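Local coordinates for protein 2-oxo-1,2-dihydroquinoline 8-monooxygenase, oxygenase component (Pseudomonas putida, PDB 1Z02) that probably hydroxylates 2-oxoquinoline at its 8-position as the oxygenase component of a monooxygenase, carrying a Rieske [2Fe-2S] cluster and a separate mononuclear iron, at residues A[34-39]-A[406-411]; A[62-67]-A[318-323]; A[184-189]-A[304-309]; A[310-315]-A[332-337]. All coordinates share one frame; numbering follows the deposited sequence.

Contact 1 of 4, residues A[34-39]-A[406-411]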
loop_
_atom_site.group_PDB
_atom_site.type_symbol
_atom_site.label_atom_id
_atom_site.label_comp_id
_atom_site.label_asym_id
_atom_site.label_seq_id
_atom_site.Cartn_x
_atom_site.Cartn_y
_atom_site.Cartn_z
ATOM N N LYS A 34 25.512 6.394 0.579
ATOM C CA LYS A 34 24.545 5.616 1.346
ATOM C C LYS A 34 23.374 6.516 1.718
ATOM O O LYS A 34 22.242 6.049 1.906
ATOM C CB LYS A 34 25.171 5.087 2.632
ATOM C CG LYS A 34 26.261 4.053 2.468
ATOM C CD LYS A 34 26.615 3.493 3.837
ATOM C CE LYS A 34 27.620 2.356 3.759
ATOM N NZ LYS A 34 27.735 1.672 5.089
ATOM N N ASP A 35 23.666 7.807 1.843
ATOM C CA ASP A 35 22.668 8.813 2.197
ATOM C C ASP A 35 21.886 9.348 1.004
ATOM O O ASP A 35 20.889 10.041 1.185
ATOM C CB ASP A 35 23.345 9.997 2.885
ATOM C CG ASP A 35 23.986 9.622 4.203
ATOM O OD1 ASP A 35 24.813 10.421 4.694
ATOM O OD2 ASP A 35 23.663 8.543 4.751
ATOM N N ALA A 36 22.331 9.032 -0.211
ATOM C CA ALA A 36 21.676 9.543 -1.414
ATOM C C ALA A 36 20.526 8.709 -2.007
ATOM O O ALA A 36 20.419 8.558 -3.227
ATOM C CB ALA A 36 22.742 9.810 -2.488
ATOM N N ALA A 37 19.643 8.202 -1.156
ATOM C CA ALA A 37 18.523 7.401 -1.643
ATOM C C ALA A 37 17.641 8.151 -2.644
ATOM O O ALA A 37 17.227 7.586 -3.659
ATOM C CB ALA A 37 17.686 6.915 -0.460
ATOM N N TRP A 38 17.357 9.423 -2.365
ATOM C CA TRP A 38 16.514 10.231 -3.248
ATOM C C TRP A 38 17.253 10.774 -4.461
ATOM O O TRP A 38 16.658 11.415 -5.325
ATOM C CB TRP A 38 15.881 11.382 -2.467
ATOM C CG TRP A 38 14.797 10.928 -1.549
ATOM C CD1 TRP A 38 14.941 10.385 -0.304
ATOM C CD2 TRP A 38 13.393 10.940 -1.823
ATOM N NE1 TRP A 38 13.713 10.062 0.216
ATOM C CE2 TRP A 38 12.744 10.392 -0.694
ATOM C CE3 TRP A 38 12.621 11.362 -2.911
ATOM C CZ2 TRP A 38 11.355 10.256 -0.625
ATOM C CZ3 TRP A 38 11.238 11.223 -2.842
ATOM C CH2 TRP A 38 10.621 10.677 -1.705
ATOM N N GLY A 39 18.556 10.510 -4.517
ATOM C CA GLY A 39 19.364 10.958 -5.639
ATOM C C GLY A 39 20.254 12.165 -5.384
ATOM O O GLY A 39 20.133 12.851 -4.364
ATOM N N ARG A 406 26.978 17.170 -6.478
ATOM C CA ARG A 406 26.722 18.579 -6.185
ATOM C C ARG A 406 25.635 18.761 -5.144
ATOM O O ARG A 406 25.187 19.877 -4.911
ATOM C CB ARG A 406 26.321 19.350 -7.452
ATOM C CG ARG A 406 27.332 19.294 -8.573
ATOM C CD ARG A 406 27.175 20.459 -9.542
ATOM N NE ARG A 406 27.969 20.231 -10.749
ATOM C CZ ARG A 406 27.580 19.464 -11.762
ATOM N NH1 ARG A 406 28.378 19.301 -12.808
ATOM N NH2 ARG A 406 26.379 18.889 -11.745
ATOM N N GLY A 407 25.200 17.670 -4.522
ATOM C CA GLY A 407 24.161 17.782 -3.515
ATOM C C GLY A 407 23.366 16.507 -3.336
ATOM O O GLY A 407 23.234 15.706 -4.258
ATOM N N ILE A 408 22.843 16.317 -2.131
ATOM C CA ILE A 408 22.046 15.144 -1.815
ATOM C C ILE A 408 20.601 15.609 -1.690
ATOM O O ILE A 408 20.275 16.441 -0.848
ATOM C CB ILE A 408 22.523 14.511 -0.492
ATOM C CG1 ILE A 408 23.949 13.980 -0.674
ATOM C CG2 ILE A 408 21.582 13.390 -0.064
ATOM C CD1 ILE A 408 24.574 13.457 0.591
ATOM N N ALA A 409 19.740 15.077 -2.552
ATOM C CA ALA A 409 18.335 15.449 -2.549
ATOM C C ALA A 409 17.650 15.100 -1.229
ATOM O O ALA A 409 17.914 14.065 -0.620
ATOM C CB ALA A 409 17.622 14.777 -3.719
ATOM N N LYS A 410 16.782 15.988 -0.775
ATOM C CA LYS A 410 16.060 15.744 0.452
ATOM C C LYS A 410 14.771 15.019 0.111
ATOM O O LYS A 410 14.279 15.105 -1.017
ATOM C CB LYS A 410 15.751 17.061 1.142
ATOM C CG LYS A 410 16.969 17.690 1.786
ATOM C CD LYS A 410 16.649 19.085 2.204
ATOM C CE LYS A 410 17.888 19.881 2.506
ATOM N NZ LYS A 410 17.507 21.316 2.479
ATOM N N PRO A 411 14.204 14.289 1.084
ATOM C CA PRO A 411 12.959 13.569 0.825
ATOM C C PRO A 411 11.873 14.539 0.382
ATOM O O PRO A 411 11.850 15.697 0.810
ATOM C CB PRO A 411 12.641 12.936 2.177
ATOM C CG PRO A 411 14.001 12.751 2.801
ATOM C CD PRO A 411 14.692 14.032 2.451
HETATM O O HOH W 1 18.981 11.711 -1.372
#
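Gly39 O takes the one direct hydrogen bond between residues 34-39 and 406-411, from Ala409 N at 2.9 Å, and the approach is nearly straight, with 161° at the hydrogen. A water donates a second, weak bond to the same oxygen; it also donates to Ala409 O at 2.7 Å and weakly accepts from Trp38 N, which ties the two loops together a second time. The Gly39 carbonyl ends a type I turn that starts at Ala36, and the backbone angles of Gly39 would press a side chain against the preceding carbonyl. Beside this polar join, Trp38 and Pro411 meet as a CH-pi pair. Pro411 CA stands over one face of the indole, 3.6 Å from the centroid of the five-membered ring and 12° off its normal, while Pro411 CB rests 3.6 Å from Trp38 NE1. Trp38 CG is turned opposite the carbonyl carbon (chi1 -73°), which carries the indole to Pro411 CA; Trp38 CB itself, placed by the backbone, lies 4.0 Å from Ala409 CB. A leucine at this position would probably cost Pro411 the flat surface it rides on and leave a gap beside the proline. Ile408 closes the other end, its CG2 branch 3.6 Å from Asp35 O. In the fold, the contact joins the loop between helix 31-34 and strand 43-49 to the one between helices 392-404 and 423-430; Ala36 O accepts from Trp209 NE1 of helix 209-216, and the indole also packs on Thr322 and Asp323, just past strand 313-320.

Contact 2 of 4, residues A[62-67]-A[318-323]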
loop_
_atom_site.group_PDB
_atom_site.type_symbol
_atom_site.label_atom_id
_atom_site.label_comp_id
_atom_site.label_asym_id
_atom_site.label_seq_id
_atom_site.Cartn_x
_atom_site.Cartn_y
_atom_site.Cartn_z
ATOM N N GLN A 62 8.792 13.711 -12.611
ATOM C CA GLN A 62 9.343 13.833 -11.264
ATOM C C GLN A 62 10.748 13.241 -11.256
ATOM O O GLN A 62 10.948 12.092 -11.657
ATOM C CB GLN A 62 8.461 13.108 -10.227
ATOM C CG GLN A 62 8.820 13.486 -8.789
ATOM C CD GLN A 62 7.949 12.825 -7.734
ATOM O OE1 GLN A 62 7.936 13.256 -6.586
ATOM N NE2 GLN A 62 7.238 11.771 -8.107
ATOM N N ILE A 63 11.713 14.041 -10.803
ATOM C CA ILE A 63 13.112 13.636 -10.734
ATOM C C ILE A 63 13.708 14.069 -9.396
ATOM O O ILE A 63 13.538 15.214 -8.975
ATOM C CB ILE A 63 13.939 14.265 -11.887
ATOM C CG1 ILE A 63 13.416 13.763 -13.240
ATOM C CG2 ILE A 63 15.418 13.897 -11.720
ATOM C CD1 ILE A 63 14.047 14.462 -14.435
ATOM N N CYS A 64 14.412 13.157 -8.732
ATOM C CA CYS A 64 14.989 13.431 -7.417
ATOM C C CYS A 64 13.924 13.929 -6.446
ATOM O O CYS A 64 14.200 14.765 -5.586
ATOM C CB CYS A 64 16.121 14.456 -7.504
ATOM S SG CYS A 64 17.650 13.796 -8.261
ATOM N N GLY A 65 12.708 13.407 -6.597
ATOM C CA GLY A 65 11.608 13.800 -5.735
ATOM C C GLY A 65 10.988 15.152 -6.085
ATOM O O GLY A 65 9.967 15.541 -5.516
ATOM N N VAL A 66 11.600 15.863 -7.030
ATOM C CA VAL A 66 11.120 17.177 -7.447
ATOM C C VAL A 66 10.148 17.106 -8.622
ATOM O O VAL A 66 10.484 16.610 -9.699
ATOM C CB VAL A 66 12.295 18.087 -7.878
ATOM C CG1 VAL A 66 11.775 19.466 -8.236
ATOM C CG2 VAL A 66 13.323 18.173 -6.767
ATOM N N PRO A 67 8.916 17.580 -8.414
ATOM C CA PRO A 67 7.903 17.581 -9.472
ATOM C C PRO A 67 8.240 18.693 -10.477
ATOM O O PRO A 67 8.434 19.857 -10.102
ATOM C CB PRO A 67 6.603 17.833 -8.706
ATOM C CG PRO A 67 7.045 18.641 -7.538
ATOM C CD PRO A 67 8.348 18.014 -7.126
ATOM N N TYR A 318 19.703 6.228 -14.808
ATOM C CA TYR A 318 18.882 5.564 -13.801
ATOM C C TYR A 318 18.422 6.742 -12.951
ATOM O O TYR A 318 18.856 6.935 -11.815
ATOM C CB TYR A 318 19.742 4.578 -12.998
ATOM C CG TYR A 318 20.706 3.792 -13.878
ATOM C CD1 TYR A 318 21.932 4.329 -14.253
ATOM C CD2 TYR A 318 20.360 2.542 -14.395
ATOM C CE1 TYR A 318 22.785 3.650 -15.122
ATOM C CE2 TYR A 318 21.215 1.848 -15.266
ATOM C CZ TYR A 318 22.423 2.413 -15.624
ATOM O OH TYR A 318 23.268 1.756 -16.491
ATOM N N VAL A 319 17.553 7.548 -13.554
ATOM C CA VAL A 319 17.050 8.763 -12.933
ATOM C C VAL A 319 16.137 8.532 -11.745
ATOM O O VAL A 319 15.071 7.935 -11.870
ATOM C CB VAL A 319 16.312 9.636 -13.962
ATOM C CG1 VAL A 319 15.971 10.992 -13.336
ATOM C CG2 VAL A 319 17.187 9.804 -15.231
ATOM N N PRO A 320 16.549 9.004 -10.565
ATOM C CA PRO A 320 15.700 8.808 -9.389
ATOM C C PRO A 320 14.395 9.574 -9.511
ATOM O O PRO A 320 14.377 10.722 -9.973
ATOM C CB PRO A 320 16.576 9.295 -8.231
ATOM C CG PRO A 320 17.512 10.252 -8.863
ATOM C CD PRO A 320 17.818 9.663 -10.212
ATOM N N ILE A 321 13.299 8.916 -9.140
ATOM C CA ILE A 321 11.979 9.529 -9.183
ATOM C C ILE A 321 11.628 9.831 -7.729
ATOM O O ILE A 321 11.340 10.977 -7.366
ATOM C CB ILE A 321 10.941 8.572 -9.793
ATOM C CG1 ILE A 321 11.293 8.306 -11.257
ATOM C CG2 ILE A 321 9.544 9.180 -9.677
ATOM C CD1 ILE A 321 10.433 7.271 -11.918
ATOM N N THR A 322 11.645 8.777 -6.914
ATOM C CA THR A 322 11.425 8.886 -5.478
ATOM C C THR A 322 12.610 8.089 -4.946
ATOM O O THR A 322 13.569 7.838 -5.684
ATOM C CB THR A 322 10.091 8.241 -4.999
ATOM O OG1 THR A 322 10.081 6.844 -5.317
ATOM C CG2 THR A 322 8.898 8.935 -5.637
ATOM N N ASP A 323 12.578 7.695 -3.684
ATOM C CA ASP A 323 13.689 6.924 -3.155
ATOM C C ASP A 323 13.547 5.433 -3.441
ATOM O O ASP A 323 14.432 4.656 -3.100
ATOM C CB ASP A 323 13.834 7.170 -1.654
ATOM C CG ASP A 323 12.615 6.727 -0.870
ATOM O OD1 ASP A 323 11.499 6.722 -1.425
ATOM O OD2 ASP A 323 12.782 6.397 0.314
#
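Cys64 N and Gly65 N, consecutive amides of residues 62-67, donate to consecutive carbonyls of residues 318-323. The first bond, to Pro320 O, is 2.7 Å long and close to straight at the hydrogen (166°); the second, from Gly65 N to Ile321 O, is 2.9 Å and more bent, at 131°. In both, the donor lies well above the carbonyl plane. Pro320 O is gripped further by a CA-H...O contact from Ile63 CA at 3.3 Å. Side chains close in around this backbone join. Ile63 CG2 presses against Val319 CG1 at 3.4 Å, tighter than ordinary van der Waals contact, and Val319 reaches it because its CG1 branch extends opposite the backbone N (chi1 -172°). Cys64 SG touches Pro320 CG at 3.6 Å. Although Ile321 points away overall, its CG1 and CG2 both lie 3.8 Å from Gln62 O, a buried carbonyl with no polar partner in the model. What positions the two amides is the type I' turn from Ile63 to Val66: Val66 N bonds to Ile63 O at 2.8 Å and Ile63 N returns a bond to Val66 O, while Cys64 and Gly65 take the positive phi values that such a turn requires. Farther out, Tyr45 of strand 43-49 packs on Ile63, Cys64 and Val319, and Trp209 covers Pro320. This is a tight two-residue beta hairpin between strands 58-63 and 66-73 of the Rieske domain, its tip docked on the end of a strand of the ring-hydroxylase domain's antiparallel sheet, a buried seam between the two domains away from either metal centre.

Contact 3 of 4, residues A[184-189]-A[304-309]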
loop_
_atom_site.group_PDB
_atom_site.type_symbol
_atom_site.label_atom_id
_atom_site.label_comp_id
_atom_site.label_asym_id
_atom_site.label_seq_id
_atom_site.Cartn_x
_atom_site.Cartn_y
_atom_site.Cartn_z
ATOM N N LEU A 184 41.110 -0.976 -30.590
ATOM C CA LEU A 184 40.242 -2.044 -31.075
ATOM C C LEU A 184 38.871 -1.622 -31.595
ATOM O O LEU A 184 38.057 -2.478 -31.938
ATOM C CB LEU A 184 40.067 -3.089 -29.972
ATOM C CG LEU A 184 41.366 -3.774 -29.553
ATOM C CD1 LEU A 184 41.161 -4.494 -28.221
ATOM C CD2 LEU A 184 41.818 -4.726 -30.665
ATOM N N TRP A 185 38.607 -0.321 -31.660
ATOM C CA TRP A 185 37.315 0.151 -32.150
ATOM C C TRP A 185 37.280 1.659 -32.390
ATOM O O TRP A 185 38.032 2.419 -31.773
ATOM C CB TRP A 185 36.203 -0.248 -31.172
ATOM C CG TRP A 185 36.349 0.330 -29.790
ATOM C CD1 TRP A 185 36.092 1.616 -29.402
ATOM C CD2 TRP A 185 36.788 -0.361 -28.616
ATOM N NE1 TRP A 185 36.340 1.766 -28.060
ATOM C CE2 TRP A 185 36.773 0.565 -27.551
ATOM C CE3 TRP A 185 37.198 -1.677 -28.359
ATOM C CZ2 TRP A 185 37.145 0.221 -26.248
ATOM C CZ3 TRP A 185 37.570 -2.021 -27.065
ATOM C CH2 TRP A 185 37.541 -1.073 -26.025
ATOM N N PRO A 186 36.411 2.112 -33.308
ATOM C CA PRO A 186 36.295 3.542 -33.614
ATOM C C PRO A 186 35.625 4.362 -32.503
ATOM O O PRO A 186 34.890 3.827 -31.667
ATOM C CB PRO A 186 35.504 3.552 -34.921
ATOM C CG PRO A 186 34.644 2.334 -34.799
ATOM C CD PRO A 186 35.602 1.308 -34.241
ATOM N N SER A 187 35.890 5.666 -32.512
ATOM C CA SER A 187 35.355 6.591 -31.518
ATOM C C SER A 187 33.834 6.582 -31.392
ATOM O O SER A 187 33.118 6.654 -32.394
ATOM C CB SER A 187 35.822 8.020 -31.836
ATOM O OG SER A 187 37.229 8.156 -31.709
ATOM N N SER A 188 33.350 6.505 -30.153
ATOM C CA SER A 188 31.914 6.515 -29.894
ATOM C C SER A 188 31.414 7.953 -29.942
ATOM O O SER A 188 32.051 8.867 -29.395
ATOM C CB SER A 188 31.598 5.922 -28.517
ATOM O OG SER A 188 31.914 4.545 -28.462
ATOM N N PRO A 189 30.276 8.179 -30.611
ATOM C CA PRO A 189 29.712 9.523 -30.712
ATOM C C PRO A 189 29.009 9.936 -29.423
ATOM O O PRO A 189 28.666 9.096 -28.595
ATOM C CB PRO A 189 28.747 9.399 -31.887
ATOM C CG PRO A 189 28.247 7.999 -31.750
ATOM C CD PRO A 189 29.520 7.228 -31.447
ATOM N N VAL A 304 28.601 2.627 -23.073
ATOM C CA VAL A 304 29.107 1.349 -23.542
ATOM C C VAL A 304 29.598 1.559 -24.971
ATOM O O VAL A 304 28.818 1.463 -25.921
ATOM C CB VAL A 304 28.013 0.267 -23.558
ATOM C CG1 VAL A 304 28.656 -1.100 -23.691
ATOM C CG2 VAL A 304 27.173 0.337 -22.293
ATOM N N GLU A 305 30.888 1.859 -25.110
ATOM C CA GLU A 305 31.505 2.089 -26.413
ATOM C C GLU A 305 31.462 0.837 -27.275
ATOM O O GLU A 305 31.568 -0.279 -26.769
ATOM C CB GLU A 305 32.969 2.522 -26.238
ATOM C CG GLU A 305 33.143 3.738 -25.361
ATOM C CD GLU A 305 34.588 4.013 -25.014
ATOM O OE1 GLU A 305 34.886 4.184 -23.809
ATOM O OE2 GLU A 305 35.420 4.066 -25.945
ATOM N N ASN A 306 31.303 1.035 -28.579
ATOM C CA ASN A 306 31.276 -0.060 -29.541
ATOM C C ASN A 306 30.191 -1.104 -29.280
ATOM O O ASN A 306 30.422 -2.313 -29.404
ATOM C CB ASN A 306 32.647 -0.736 -29.588
ATOM C CG ASN A 306 32.987 -1.242 -30.967
ATOM O OD1 ASN A 306 32.926 -0.492 -31.947
ATOM N ND2 ASN A 306 33.353 -2.512 -31.059
ATOM N N TRP A 307 29.000 -0.626 -28.931
ATOM C CA TRP A 307 27.867 -1.506 -28.663
ATOM C C TRP A 307 26.581 -0.893 -29.223
ATOM O O TRP A 307 26.317 0.299 -29.041
ATOM C CB TRP A 307 27.736 -1.739 -27.157
ATOM C CG TRP A 307 26.677 -2.722 -26.772
ATOM C CD1 TRP A 307 25.351 -2.464 -26.569
ATOM C CD2 TRP A 307 26.848 -4.128 -26.559
ATOM N NE1 TRP A 307 24.686 -3.620 -26.242
ATOM C CE2 TRP A 307 25.582 -4.659 -26.228
ATOM C CE3 TRP A 307 27.950 -4.993 -26.617
ATOM C CZ2 TRP A 307 25.384 -6.016 -25.956
ATOM C CZ3 TRP A 307 27.754 -6.349 -26.345
ATOM C CH2 TRP A 307 26.478 -6.844 -26.018
ATOM N N PRO A 308 25.764 -1.701 -29.919
ATOM C CA PRO A 308 25.985 -3.128 -30.201
ATOM C C PRO A 308 26.916 -3.407 -31.387
ATOM O O PRO A 308 27.321 -4.547 -31.621
ATOM C CB PRO A 308 24.572 -3.651 -30.433
ATOM C CG PRO A 308 23.886 -2.488 -31.027
ATOM C CD PRO A 308 24.379 -1.315 -30.230
ATOM N N GLU A 309 27.240 -2.355 -32.132
ATOM C CA GLU A 309 28.132 -2.459 -33.283
ATOM C C GLU A 309 29.013 -1.215 -33.400
ATOM O O GLU A 309 28.769 -0.200 -32.739
ATOM C CB GLU A 309 27.320 -2.635 -34.567
ATOM C CG GLU A 309 26.620 -3.979 -34.676
ATOM C CD GLU A 309 25.673 -4.053 -35.860
ATOM O OE1 GLU A 309 25.226 -5.173 -36.189
ATOM O OE2 GLU A 309 25.369 -2.997 -36.455
HETATM O O HOH W 2 35.318 -3.785 -32.975
HETATM O O HOH W 3 32.830 2.370 -32.083
HETATM O O HOH W 4 30.607 3.483 -30.501
HETATM O O HOH W 5 35.518 5.819 -28.143
#
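Trp185 and Ser188 meet Glu305 and Asn306 where a loop leading into strand 196-206 lies against strand 301-305 and the residues that follow it, part of the large antiparallel sheet of the Bet v 1-like ring-hydroxylase domain. The direct polar link is a single, long hydrogen bond: Trp185 NE1 donates to Glu305 OE2 at 3.3 Å. The acceptor lies near the indole plane, but the N-H reaches it from above the carboxylate plane, the two planes standing almost perpendicular. Glu305 has a second hold, since its OE1 forms a salt bridge with Arg293; this probably keeps the group ionised and fixes its rotation. Packing is supplied mainly by Asn306. Its CB lies over one face of the Trp185 indole, 4.2 Å from the centroid of the five-membered ring, as a CH-pi contact, and its amide runs nearly parallel to the ring, 20° between planes, with Asn306 CG 3.4 Å from Trp185 CB. The indole is brought there by a chi1 of 61°, which sets CG between the backbone N and the carbonyl carbon. His182 also meets the indole, the two ring planes about 15° apart. Water does the remaining polar work. One molecule joins Leu184 O to Asn306 ND2, which also donates to His291 O; another donates to Pro186 O and to Asn306 OD1 at 2.9 Å; a third bridges Ser188 N and Glu305 OE2. Ser188 OG sits directly against the strand, 3.2 Å from Glu305 CB, and a fourth water, 2.6 Å from that hydroxyl oxygen, accepts from Asn306 N.

Contact 4 of 4, residues A[310-315]-A[332-337]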
loop_
_atom_site.group_PDB
_atom_site.type_symbol
_atom_site.label_atom_id
_atom_site.label_comp_id
_atom_site.label_asym_id
_atom_site.label_seq_id
_atom_site.Cartn_x
_atom_site.Cartn_y
_atom_site.Cartn_z
ATOM N N GLU A 310 30.029 -1.293 -34.254
ATOM C CA GLU A 310 30.946 -0.177 -34.438
ATOM C C GLU A 310 30.211 1.093 -34.828
ATOM O O GLU A 310 29.216 1.048 -35.555
ATOM C CB GLU A 310 31.992 -0.519 -35.498
ATOM C CG GLU A 310 32.661 -1.854 -35.297
ATOM C CD GLU A 310 33.799 -2.073 -36.265
ATOM O OE1 GLU A 310 34.356 -3.188 -36.275
ATOM O OE2 GLU A 310 34.141 -1.136 -37.015
ATOM N N HIS A 311 30.713 2.224 -34.344
ATOM C CA HIS A 311 30.115 3.531 -34.618
ATOM C C HIS A 311 28.791 3.752 -33.895
ATOM O O HIS A 311 28.165 4.803 -34.031
ATOM C CB HIS A 311 29.919 3.740 -36.121
ATOM C CG HIS A 311 31.191 3.677 -36.906
ATOM N ND1 HIS A 311 31.637 2.522 -37.507
ATOM C CD2 HIS A 311 32.128 4.622 -37.160
ATOM C CE1 HIS A 311 32.795 2.757 -38.100
ATOM N NE2 HIS A 311 33.114 4.022 -37.904
ATOM N N VAL A 312 28.366 2.751 -33.133
ATOM C CA VAL A 312 27.133 2.844 -32.354
ATOM C C VAL A 312 27.550 2.754 -30.893
ATOM O O VAL A 312 28.468 2.008 -30.564
ATOM C CB VAL A 312 26.167 1.675 -32.660
ATOM C CG1 VAL A 312 24.911 1.808 -31.819
ATOM C CG2 VAL A 312 25.811 1.661 -34.138
ATOM N N VAL A 313 26.881 3.510 -30.026
ATOM C CA VAL A 313 27.194 3.506 -28.593
ATOM C C VAL A 313 25.912 3.501 -27.760
ATOM O O VAL A 313 24.900 4.085 -28.163
ATOM C CB VAL A 313 28.046 4.743 -28.205
ATOM C CG1 VAL A 313 27.299 6.021 -28.543
ATOM C CG2 VAL A 313 28.370 4.713 -26.721
ATOM N N GLN A 314 25.948 2.825 -26.610
ATOM C CA GLN A 314 24.783 2.767 -25.733
ATOM C C GLN A 314 24.991 3.568 -24.456
ATOM O O GLN A 314 26.012 3.428 -23.779
ATOM C CB GLN A 314 24.433 1.322 -25.361
ATOM C CG GLN A 314 23.134 1.216 -24.545
ATOM C CD GLN A 314 22.616 -0.212 -24.419
ATOM O OE1 GLN A 314 22.691 -0.992 -25.366
ATOM N NE2 GLN A 314 22.071 -0.552 -23.256
ATOM N N TYR A 315 24.013 4.415 -24.145
ATOM C CA TYR A 315 24.050 5.252 -22.949
ATOM C C TYR A 315 22.857 4.920 -22.073
ATOM O O TYR A 315 21.766 4.664 -22.581
ATOM C CB TYR A 315 23.969 6.737 -23.318
ATOM C CG TYR A 315 25.176 7.271 -24.045
ATOM C CD1 TYR A 315 25.083 7.693 -25.372
ATOM C CD2 TYR A 315 26.407 7.381 -23.400
ATOM C CE1 TYR A 315 26.183 8.217 -26.039
ATOM C CE2 TYR A 315 27.513 7.904 -24.054
ATOM C CZ TYR A 315 27.394 8.321 -25.377
ATOM O OH TYR A 315 28.490 8.826 -26.035
ATOM N N LEU A 332 20.623 4.382 -28.021
ATOM C CA LEU A 332 21.699 4.008 -28.928
ATOM C C LEU A 332 21.915 5.231 -29.794
ATOM O O LEU A 332 20.960 5.808 -30.316
ATOM C CB LEU A 332 21.300 2.809 -29.795
ATOM C CG LEU A 332 21.126 1.493 -29.041
ATOM C CD1 LEU A 332 20.655 0.410 -29.977
ATOM C CD2 LEU A 332 22.444 1.121 -28.383
ATOM N N VAL A 333 23.171 5.626 -29.933
ATOM C CA VAL A 333 23.516 6.799 -30.715
ATOM C C VAL A 333 24.449 6.437 -31.862
ATOM O O VAL A 333 25.341 5.602 -31.708
ATOM C CB VAL A 333 24.211 7.861 -29.821
ATOM C CG1 VAL A 333 24.474 9.126 -30.623
ATOM C CG2 VAL A 333 23.338 8.182 -28.604
ATOM N N ARG A 334 24.211 7.048 -33.016
ATOM C CA ARG A 334 25.049 6.843 -34.195
ATOM C C ARG A 334 24.969 8.103 -35.045
ATOM O O ARG A 334 23.878 8.606 -35.310
ATOM C CB ARG A 334 24.579 5.648 -35.025
ATOM C CG ARG A 334 25.528 5.343 -36.177
ATOM C CD ARG A 334 24.987 4.334 -37.171
ATOM N NE ARG A 334 25.968 4.087 -38.229
ATOM C CZ ARG A 334 26.631 2.943 -38.381
ATOM N NH1 ARG A 334 27.508 2.808 -39.367
ATOM N NH2 ARG A 334 26.413 1.928 -37.556
ATOM N N VAL A 335 26.118 8.621 -35.462
ATOM C CA VAL A 335 26.131 9.822 -36.279
ATOM C C VAL A 335 25.689 9.459 -37.689
ATOM O O VAL A 335 26.276 8.593 -38.341
ATOM C CB VAL A 335 27.537 10.466 -36.322
ATOM C CG1 VAL A 335 27.529 11.673 -37.259
ATOM C CG2 VAL A 335 27.941 10.917 -34.917
ATOM N N CYS A 336 24.630 10.119 -38.143
ATOM C CA CYS A 336 24.078 9.869 -39.465
ATOM C C CYS A 336 24.059 11.164 -40.260
ATOM O O CYS A 336 23.134 11.960 -40.131
ATOM C CB CYS A 336 22.658 9.314 -39.332
ATOM S SG CYS A 336 22.533 7.791 -38.299
ATOM N N PRO A 337 25.077 11.380 -41.109
ATOM C CA PRO A 337 25.191 12.591 -41.933
ATOM C C PRO A 337 24.058 12.827 -42.931
ATOM O O PRO A 337 23.462 13.903 -42.973
ATOM C CB PRO A 337 26.541 12.411 -42.626
ATOM C CG PRO A 337 27.308 11.561 -41.666
ATOM C CD PRO A 337 26.278 10.544 -41.250
HETATM O O HOH W 6 28.464 -0.794 -37.720
HETATM O O HOH W 7 28.490 7.246 -35.130
#
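Val313 and Val333 form an antiparallel hydrogen-bonded pair, Val333 N donating to Val313 O at 2.9 Å and Val313 N to Val333 O at 3.1 Å. The two strands, 313-320 and 325-335, make a beta hairpin within the large sheet of the ring-hydroxylase domain. On one face, Val313 CG1 lies alongside Val333 CB at 3.8 Å, and Val333 CG2 meets the edge of the Tyr315 ring, whose hydroxyl is hydrogen-bonded to Pro189 O. On the other, Leu332 CD2 rests 3.6 Å from Gln314 CB. Gln314 NE2 is held by Glu316 and Asn362. The side chain of Gln314 lies about 9 Å from the bound iron(III) ion. Past the pair, Arg334 stretches back over residues 310-312, CG anti to the backbone N (chi1 -174°), its aliphatic stem on His311 O and its NH2 3.5 Å from Val312 CG2. An alanine here is likely to uncover Val312 and leave the water at Glu310 O without its weak guanidinium partner. Another water donates to His311 O and accepts from Val335 N, extending the strand pairing. His311 CB sits over the centre of the guanidinium face, 4.1 Å from Arg334 CZ.

How the contacts relate
The four contacts illustrate how chemistry follows the elements joined as much as depth. Contact 1 is only partly buried and joins two loops with a proline-indole pair; contacts 2, 3 and 4 are buried. Contacts 1 and 2 touch, Trp38 O packing against Pro320 CB and Cys64 CB, while contacts 3 and 4 lie some 32 Å from contact 1, centre to centre, on the opposite side of the chain's centre. Strand 313-320 serves contacts 2 and 4, meeting the Rieske domain at one end and its hairpin partner at the other. Contact 3 relies on bridging waters and a carboxylate, contact 4 on regular strand pairing; a probable backbone hydrogen bond from Val304 N to Gln314 O joins their neighbouring strands.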